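Local atomic coordinates of UPF0249 protein EF_3048 (PDB entry 2I5I), a protein that probably catalyses the magnesium-dependent deacetylation of acetylated carbohydrates, a step in the breakdown of oligosaccharides. Residues 3-11 and 253-261; 25-33 and 239-248. All blocks are in the same frame, centred on the assembly; numbering follows the deposited sequence.

Contact 1: residues 3-11 and 253-261; sequences SNKKLIINA and ILLANYESL
I8 lays its CD1 methyl over one face of the Y258 ring, a CH-pi contact 4.0 Å from the ring centroid and offset toward the rim. I8 lies on strand 6-11, which pairs in parallel with 254-256 in the central sheet of the YdjC fold. Y258 lies in the 3-10 turn just after 254-256. The N-terminal strand meets the last strand of the chain here, and strand 208-213 pairs with 6-11 as well. CG1 of I8 lies anti to the carbonyl carbon (chi1 -59°). The extended branch then carries CD1 past A256 to the ring. The Y258 hydroxyl is bonded to E210, and its ring stacks with H126.

Three backbone bonds tie the strands: L254 N to K5 O, L7 N to L254 O, and A256 N to L7 O at 2.8 Å.

L7 and L255 point to the same side of the sheet, lie side by side and meet through their CD2 atoms. L255 CD2 also meets I9 CD1 at 3.5 Å. L7 CB presses on I253 CG2 at 3.5 Å, a tight fit. K6 and A256 take the I8 side and touch through their CB atoms. The K6 chain bends at chi3 and chi4, and its NZ donates to N4 OD1 and forms salt bridges with E207 and with D111 of the second subunit.

Beyond the strand, N257 OD1 accepts from E259 N in an Asx turn. N257 O accepts from both N and OG of S260, the OG bond being 2.8 Å long.

Contact 2: residues 25-33 and 239-248; sequences IEAHKRGVV and LTSQEVKEAI
K245 reaches across V32 and G31 toward R30 O from helix 242-250. CB leaves the helix and leads to CG, and K245 CG packs on V32 CG1 at 3.5 Å. CD carries the chain on, and K245 CE passes 3.6 Å from G31 CA. At the tip, NZ donates to two backbone carbonyls. The modelled distance from K245 NZ to R30 O is too short, so its exact geometry is doubtful. The bond from K245 NZ to T240 O is 3.0 Å, with the nitrogen above the carbonyl plane. The chain is extended until chi4 (130°), where a bend brings NZ within reach of both oxygens.

The contact joins the turn after helix 18-29 to the turn between helices 231-239 and 242-250. G31 and T240 come together backbone to backbone, with their CA atoms 3.7 Å apart. V32 N donates to L239 O at 3.0 Å, a bent bond (140° at the hydrogen). CG2 of T240 lies against CA of A27, and its OG1 turns back to V236 O and E237 O.

V32 forms the apolar part. V32 CG2 meets V244 CG1 at 3.8 Å, and V32 CG1 meets CD1 of I248 tip to tip. V33 CG2 packs on L239 CD1, next to C213.

On the partly exposed side R30 NE makes a salt bridge to E26 OE2, its length doubtful as modelled, and NH2 reaches E47 of the third subunit. S241 N-caps helix 242-250 through a weak bond from V244 N to its OG.

The lysine charge is probably eased by the carbonyl of T240 and, if the short approach is real, that of R30. One ammonium group would then help hold both turns, and V32 adds methyl contacts to V244 and I248.

Overall arrangement
The centres of the two contacts lie about 14 Å apart, and both fix the C-terminal part of the chain to its beginning. Contact 1 is a buried strand pair within the sheet. Contact 2 is partly buried and joins the turns at helix ends outside it. Regular backbone bonds and apolar packing hold the first. In the second, a lysine tip and a single backbone bond join the turns beside an apolar patch round V32. Helix 242-250 is followed in the chain by strand 254-256, and I253 N probably bonds to I248 O. L255 CD1 and I9 CD1 both pack against V32, which links the two contacts. Each borders a different subunit, the second and the third.

Contact 1: residues 3-11 and 253-261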
loop_
_atom_site.group_PDB
_atom_site.type_symbol
_atom_site.label_atom_id
_atom_site.label_comp_id
_atom_site.label_asym_id
_atom_site.label_seq_id
_atom_site.Cartn_x
_atom_site.Cartn_y
_atom_site.Cartn_z
ATOM N N SER A 3 4.270 -0.900 -40.839
ATOM C CA SER A 3 4.936 -0.818 -39.542
ATOM C C SER A 3 4.134 0.007 -38.545
ATOM O O SER A 3 3.552 1.048 -38.865
ATOM C CB SER A 3 6.342 -0.225 -39.711
ATOM N N ASN A 4 4.075 -0.454 -37.291
ATOM C CA ASN A 4 3.261 0.320 -36.348
ATOM C C ASN A 4 4.005 1.599 -35.972
ATOM O O ASN A 4 5.215 1.730 -36.191
ATOM C CB ASN A 4 2.893 -0.530 -35.137
ATOM C CG ASN A 4 4.089 -1.280 -34.583
ATOM O OD1 ASN A 4 5.199 -0.745 -34.586
ATOM N ND2 ASN A 4 3.851 -2.502 -34.119
ATOM N N LYS A 5 3.255 2.553 -35.421
ATOM C CA LYS A 5 3.815 3.831 -34.997
ATOM C C LYS A 5 3.777 3.876 -33.469
ATOM O O LYS A 5 2.719 3.613 -32.895
ATOM C CB LYS A 5 3.073 5.022 -35.584
ATOM C CG LYS A 5 2.908 4.952 -37.099
ATOM C CD LYS A 5 3.984 5.786 -37.783
ATOM C CE LYS A 5 3.993 5.607 -39.292
ATOM N NZ LYS A 5 3.731 6.857 -40.059
ATOM N N LYS A 6 4.921 4.183 -32.867
ATOM C CA LYS A 6 4.972 4.234 -31.400
ATOM C C LYS A 6 5.148 5.677 -30.954
ATOM O O LYS A 6 6.098 6.362 -31.345
ATOM C CB LYS A 6 6.090 3.345 -30.880
ATOM C CG LYS A 6 5.881 1.875 -31.253
ATOM C CD LYS A 6 7.117 1.101 -30.808
ATOM C CE LYS A 6 7.855 0.604 -32.045
ATOM N NZ LYS A 6 7.318 -0.733 -32.417
ATOM N N LEU A 7 4.202 6.123 -30.138
ATOM C CA LEU A 7 4.126 7.500 -29.708
ATOM C C LEU A 7 4.311 7.609 -28.183
ATOM O O LEU A 7 3.513 7.088 -27.430
ATOM C CB LEU A 7 2.789 8.140 -30.074
ATOM C CG LEU A 7 2.602 9.577 -29.601
ATOM C CD1 LEU A 7 3.669 10.498 -30.182
ATOM C CD2 LEU A 7 1.229 10.138 -29.974
ATOM N N ILE A 8 5.393 8.257 -27.812
ATOM C CA ILE A 8 5.740 8.604 -26.453
ATOM C C ILE A 8 5.246 10.034 -26.246
ATOM O O ILE A 8 5.616 10.956 -26.977
ATOM C CB ILE A 8 7.251 8.489 -26.240
ATOM C CG1 ILE A 8 7.823 7.102 -26.508
ATOM C CG2 ILE A 8 7.612 8.986 -24.849
ATOM C CD1 ILE A 8 9.334 7.085 -26.538
ATOM N N ILE A 9 4.378 10.235 -25.283
ATOM C CA ILE A 9 3.840 11.506 -24.822
ATOM C C ILE A 9 4.415 11.712 -23.431
ATOM O O ILE A 9 4.087 11.039 -22.466
ATOM C CB ILE A 9 2.303 11.539 -24.834
ATOM C CG1 ILE A 9 1.770 11.158 -26.202
ATOM C CG2 ILE A 9 1.759 12.887 -24.394
ATOM C CD1 ILE A 9 0.278 11.169 -26.375
ATOM N N ASN A 10 5.374 12.640 -23.396
ATOM C CA ASN A 10 6.200 12.791 -22.202
ATOM C C ASN A 10 5.949 14.165 -21.609
ATOM O O ASN A 10 6.117 15.190 -22.265
ATOM C CB ASN A 10 7.702 12.625 -22.491
ATOM C CG ASN A 10 8.537 12.712 -21.225
ATOM O OD1 ASN A 10 8.923 11.699 -20.624
ATOM N ND2 ASN A 10 8.820 13.936 -20.835
ATOM N N ALA A 11 5.574 14.142 -20.334
ATOM C CA ALA A 11 5.378 15.375 -19.583
ATOM C C ALA A 11 6.692 15.827 -18.975
ATOM O O ALA A 11 7.281 15.114 -18.160
ATOM C CB ALA A 11 4.341 15.166 -18.480
ATOM N N ILE A 253 -2.420 4.465 -33.616
ATOM C CA ILE A 253 -1.139 4.741 -32.963
ATOM C C ILE A 253 -1.039 4.052 -31.604
ATOM O O ILE A 253 -1.998 4.049 -30.836
ATOM C CB ILE A 253 -0.913 6.263 -32.829
ATOM C CG1 ILE A 253 -0.877 6.927 -34.204
ATOM C CG2 ILE A 253 0.315 6.597 -32.003
ATOM C CD1 ILE A 253 -0.969 8.419 -34.260
ATOM N N LEU A 254 0.132 3.479 -31.356
ATOM C CA LEU A 254 0.467 2.772 -30.131
ATOM C C LEU A 254 1.055 3.735 -29.110
ATOM O O LEU A 254 2.069 4.376 -29.407
ATOM C CB LEU A 254 1.489 1.651 -30.325
ATOM C CG LEU A 254 1.076 0.419 -31.127
ATOM C CD1 LEU A 254 2.226 -0.569 -31.232
ATOM C CD2 LEU A 254 -0.171 -0.199 -30.510
ATOM N N LEU A 255 0.443 3.847 -27.923
ATOM C CA LEU A 255 1.056 4.757 -26.946
ATOM C C LEU A 255 2.130 4.047 -26.145
ATOM O O LEU A 255 1.865 3.100 -25.416
ATOM C CB LEU A 255 -0.000 5.348 -26.004
ATOM C CG LEU A 255 -0.847 6.484 -26.577
ATOM C CD1 LEU A 255 -1.977 6.858 -25.612
ATOM C CD2 LEU A 255 0.005 7.714 -26.884
ATOM N N ALA A 256 3.360 4.544 -26.266
ATOM C CA ALA A 256 4.517 3.893 -25.692
ATOM C C ALA A 256 5.328 4.766 -24.759
ATOM O O ALA A 256 5.048 5.938 -24.521
ATOM C CB ALA A 256 5.398 3.438 -26.866
ATOM N N ASN A 257 6.402 4.181 -24.237
ATOM C CA ASN A 257 7.319 4.888 -23.348
ATOM C C ASN A 257 8.746 4.538 -23.761
ATOM O O ASN A 257 8.871 3.804 -24.752
ATOM C CB ASN A 257 7.051 4.569 -21.879
ATOM C CG ASN A 257 7.071 3.087 -21.578
ATOM O OD1 ASN A 257 7.968 2.358 -22.017
ATOM N ND2 ASN A 257 6.062 2.662 -20.824
ATOM N N TYR A 258 9.752 5.063 -23.083
ATOM C CA TYR A 258 11.137 4.800 -23.504
ATOM C C TYR A 258 11.599 3.388 -23.210
ATOM O O TYR A 258 12.742 3.036 -23.538
ATOM C CB TYR A 258 12.108 5.814 -22.884
ATOM C CG TYR A 258 12.310 7.095 -23.663
ATOM C CD1 TYR A 258 11.408 8.139 -23.647
ATOM C CD2 TYR A 258 13.450 7.286 -24.445
ATOM C CE1 TYR A 258 11.576 9.320 -24.355
ATOM C CE2 TYR A 258 13.636 8.454 -25.149
ATOM C CZ TYR A 258 12.723 9.479 -25.123
ATOM O OH TYR A 258 12.948 10.628 -25.832
ATOM N N GLU A 259 10.804 2.500 -22.614
ATOM C CA GLU A 259 11.129 1.087 -22.538
ATOM C C GLU A 259 11.252 0.506 -23.955
ATOM O O GLU A 259 11.899 -0.515 -24.170
ATOM C CB GLU A 259 10.072 0.263 -21.789
ATOM C CG GLU A 259 10.020 0.450 -20.285
ATOM C CD GLU A 259 11.321 0.122 -19.574
ATOM O OE1 GLU A 259 12.087 -0.763 -20.033
ATOM O OE2 GLU A 259 11.599 0.765 -18.534
ATOM N N SER A 260 10.631 1.144 -24.930
ATOM C CA SER A 260 10.645 0.761 -26.329
ATOM C C SER A 260 11.994 1.077 -26.990
ATOM O O SER A 260 12.249 0.652 -28.123
ATOM C CB SER A 260 9.547 1.480 -27.106
ATOM O OG SER A 260 9.855 2.859 -27.254
ATOM N N LEU A 261 12.835 1.799 -26.268
ATOM C CA LEU A 261 14.155 2.230 -26.694
ATOM C C LEU A 261 15.268 1.832 -25.735
ATOM O O LEU A 261 16.341 2.432 -25.747
ATOM C CB LEU A 261 14.186 3.757 -26.849
ATOM C CG LEU A 261 13.296 4.346 -27.948
ATOM C CD1 LEU A 261 13.274 5.864 -27.840
ATOM C CD2 LEU A 261 13.753 3.873 -29.324
#

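Contact 2: residues 25-33 and 239-248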
loop_
_atom_site.group_PDB
_atom_site.type_symbol
_atom_site.label_atom_id
_atom_site.label_comp_id
_atom_site.label_asym_id
_atom_site.label_seq_id
_atom_site.Cartn_x
_atom_site.Cartn_y
_atom_site.Cartn_z
ATOM N N ILE A 25 0.449 13.567 -12.962
ATOM C CA ILE A 25 -0.192 12.294 -12.626
ATOM C C ILE A 25 -1.606 12.226 -13.170
ATOM O O ILE A 25 -2.021 11.177 -13.669
ATOM C CB ILE A 25 -0.123 12.068 -11.099
ATOM C CG1 ILE A 25 1.290 11.749 -10.627
ATOM C CG2 ILE A 25 -1.104 10.987 -10.651
ATOM C CD1 ILE A 25 1.548 11.663 -9.134
ATOM N N GLU A 26 -2.360 13.320 -13.114
ATOM C CA GLU A 26 -3.714 13.373 -13.664
ATOM C C GLU A 26 -3.774 13.086 -15.164
ATOM O O GLU A 26 -4.591 12.344 -15.683
ATOM C CB GLU A 26 -4.288 14.761 -13.367
ATOM C CG GLU A 26 -5.728 14.945 -13.793
ATOM C CD GLU A 26 -6.771 14.170 -13.015
ATOM O OE1 GLU A 26 -6.478 13.604 -11.939
ATOM O OE2 GLU A 26 -7.932 14.126 -13.500
ATOM N N ALA A 27 -2.868 13.765 -15.861
ATOM C CA ALA A 27 -2.743 13.662 -17.307
ATOM C C ALA A 27 -2.370 12.251 -17.730
ATOM O O ALA A 27 -2.727 11.811 -18.819
ATOM C CB ALA A 27 -1.691 14.686 -17.754
ATOM N N HIS A 28 -1.659 11.518 -16.878
ATOM C CA HIS A 28 -1.360 10.123 -17.188
ATOM C C HIS A 28 -2.541 9.214 -16.880
ATOM O O HIS A 28 -2.983 8.419 -17.719
ATOM C CB HIS A 28 -0.130 9.669 -16.407
ATOM C CG HIS A 28 0.129 8.206 -16.375
ATOM N ND1 HIS A 28 0.590 7.525 -17.483
ATOM C CD2 HIS A 28 -0.001 7.271 -15.407
ATOM C CE1 HIS A 28 0.728 6.245 -17.201
ATOM N NE2 HIS A 28 0.384 6.058 -15.941
ATOM N N LYS A 29 -3.070 9.334 -15.666
ATOM C CA LYS A 29 -4.072 8.383 -15.180
ATOM C C LYS A 29 -5.409 8.550 -15.888
ATOM O O LYS A 29 -6.076 7.541 -16.111
ATOM C CB LYS A 29 -4.231 8.526 -13.661
ATOM C CG LYS A 29 -3.031 8.007 -12.877
ATOM C CD LYS A 29 -3.210 8.213 -11.379
ATOM C CE LYS A 29 -3.746 6.949 -10.720
ATOM N NZ LYS A 29 -4.390 7.280 -9.402
ATOM N N ARG A 30 -5.794 9.774 -16.220
ATOM C CA ARG A 30 -7.026 10.085 -16.908
ATOM C C ARG A 30 -6.834 10.417 -18.382
ATOM O O ARG A 30 -7.782 10.696 -19.105
ATOM C CB ARG A 30 -7.710 11.310 -16.244
ATOM C CG ARG A 30 -9.229 11.241 -16.395
ATOM C CD ARG A 30 -9.920 12.528 -15.943
ATOM N NE ARG A 30 -9.724 12.705 -14.509
ATOM C CZ ARG A 30 -10.396 12.084 -13.549
ATOM N NH1 ARG A 30 -11.356 11.214 -13.813
ATOM N NH2 ARG A 30 -10.111 12.339 -12.275
ATOM N N GLY A 31 -5.592 10.447 -18.867
ATOM C CA GLY A 31 -5.308 11.027 -20.169
ATOM C C GLY A 31 -4.258 10.224 -20.930
ATOM O O GLY A 31 -4.046 9.054 -20.642
ATOM N N VAL A 32 -3.580 10.856 -21.891
ATOM C CA VAL A 32 -2.701 10.053 -22.754
ATOM C C VAL A 32 -1.215 10.212 -22.477
ATOM O O VAL A 32 -0.386 9.664 -23.225
ATOM C CB VAL A 32 -3.018 10.372 -24.237
ATOM C CG1 VAL A 32 -4.427 9.895 -24.581
ATOM C CG2 VAL A 32 -2.853 11.848 -24.529
ATOM N N VAL A 33 -0.803 10.899 -21.421
ATOM C CA VAL A 33 0.602 11.003 -21.032
ATOM C C VAL A 33 1.113 9.625 -20.621
ATOM O O VAL A 33 0.550 8.952 -19.750
ATOM C CB VAL A 33 0.841 12.013 -19.898
ATOM C CG1 VAL A 33 2.274 11.936 -19.389
ATOM C CG2 VAL A 33 0.485 13.419 -20.367
ATOM N N LEU A 239 -5.052 16.917 -22.850
ATOM C CA LEU A 239 -4.498 15.563 -22.807
ATOM C C LEU A 239 -5.402 14.535 -22.136
ATOM O O LEU A 239 -5.177 13.338 -22.284
ATOM C CB LEU A 239 -3.129 15.558 -22.107
ATOM C CG LEU A 239 -2.073 16.426 -22.812
ATOM C CD1 LEU A 239 -0.849 16.626 -21.941
ATOM C CD2 LEU A 239 -1.708 15.784 -24.145
ATOM N N THR A 240 -6.434 14.959 -21.410
ATOM C CA THR A 240 -7.371 14.033 -20.794
ATOM C C THR A 240 -8.710 14.002 -21.528
ATOM O O THR A 240 -9.650 13.328 -21.081
ATOM C CB THR A 240 -7.635 14.412 -19.317
ATOM O OG1 THR A 240 -8.192 15.728 -19.306
ATOM C CG2 THR A 240 -6.355 14.463 -18.520
ATOM N N SER A 241 -8.812 14.706 -22.655
ATOM C CA SER A 241 -10.055 14.756 -23.415
ATOM C C SER A 241 -10.336 13.480 -24.190
ATOM O O SER A 241 -9.448 12.778 -24.670
ATOM C CB SER A 241 -10.058 15.969 -24.352
ATOM O OG SER A 241 -9.137 15.881 -25.425
ATOM N N GLN A 242 -11.628 13.144 -24.316
ATOM C CA GLN A 242 -12.061 12.016 -25.118
ATOM C C GLN A 242 -11.645 12.136 -26.581
ATOM O O GLN A 242 -11.318 11.135 -27.216
ATOM C CB GLN A 242 -13.591 11.882 -25.051
ATOM C CG GLN A 242 -14.074 10.552 -25.632
ATOM C CD GLN A 242 -14.448 9.595 -24.511
ATOM O OE1 GLN A 242 -15.514 9.763 -23.916
ATOM N NE2 GLN A 242 -13.594 8.614 -24.236
ATOM N N GLU A 243 -11.667 13.350 -27.113
ATOM C CA GLU A 243 -11.305 13.590 -28.503
ATOM C C GLU A 243 -9.867 13.183 -28.774
ATOM O O GLU A 243 -9.543 12.550 -29.778
ATOM C CB GLU A 243 -11.467 15.070 -28.861
ATOM C CG GLU A 243 -11.128 15.322 -30.326
ATOM C CD GLU A 243 -11.461 16.738 -30.763
ATOM O OE1 GLU A 243 -11.828 17.547 -29.882
ATOM O OE2 GLU A 243 -11.359 17.035 -31.973
ATOM N N VAL A 244 -8.987 13.554 -27.843
ATOM C CA VAL A 244 -7.589 13.173 -28.035
ATOM C C VAL A 244 -7.423 11.672 -27.979
ATOM O O VAL A 244 -6.802 11.094 -28.873
ATOM C CB VAL A 244 -6.690 13.861 -26.989
ATOM C CG1 VAL A 244 -5.278 13.311 -27.098
ATOM C CG2 VAL A 244 -6.771 15.365 -27.188
ATOM N N LYS A 245 -7.982 11.017 -26.957
ATOM C CA LYS A 245 -7.878 9.563 -26.877
ATOM C C LYS A 245 -8.419 8.903 -28.141
ATOM O O LYS A 245 -7.756 8.019 -28.689
ATOM C CB LYS A 245 -8.614 9.030 -25.642
ATOM C CG LYS A 245 -7.918 9.474 -24.357
ATOM C CD LYS A 245 -8.698 9.031 -23.130
ATOM C CE LYS A 245 -8.175 9.723 -21.880
ATOM N NZ LYS A 245 -9.264 10.349 -21.077
ATOM N N GLU A 246 -9.590 9.335 -28.599
ATOM C CA GLU A 246 -10.170 8.746 -29.810
ATOM C C GLU A 246 -9.269 8.941 -31.026
ATOM O O GLU A 246 -9.140 8.025 -31.847
ATOM C CB GLU A 246 -11.571 9.330 -30.062
ATOM C CG GLU A 246 -12.623 8.608 -29.223
ATOM C CD GLU A 246 -13.970 9.291 -29.160
ATOM O OE1 GLU A 246 -14.198 10.246 -29.933
ATOM O OE2 GLU A 246 -14.785 8.835 -28.320
ATOM N N ALA A 247 -8.644 10.104 -31.152
ATOM C CA ALA A 247 -7.810 10.406 -32.317
ATOM C C ALA A 247 -6.653 9.426 -32.442
ATOM O O ALA A 247 -6.328 8.924 -33.527
ATOM C CB ALA A 247 -7.259 11.815 -32.265
ATOM N N ILE A 248 -6.009 9.146 -31.308
ATOM C CA ILE A 248 -4.877 8.203 -31.355
ATOM C C ILE A 248 -5.389 6.840 -31.782
ATOM O O ILE A 248 -4.806 6.138 -32.613
ATOM C CB ILE A 248 -4.174 8.210 -29.987
ATOM C CG1 ILE A 248 -3.280 9.453 -29.835
ATOM C CG2 ILE A 248 -3.411 6.931 -29.698
ATOM C CD1 ILE A 248 -3.206 10.016 -28.435
#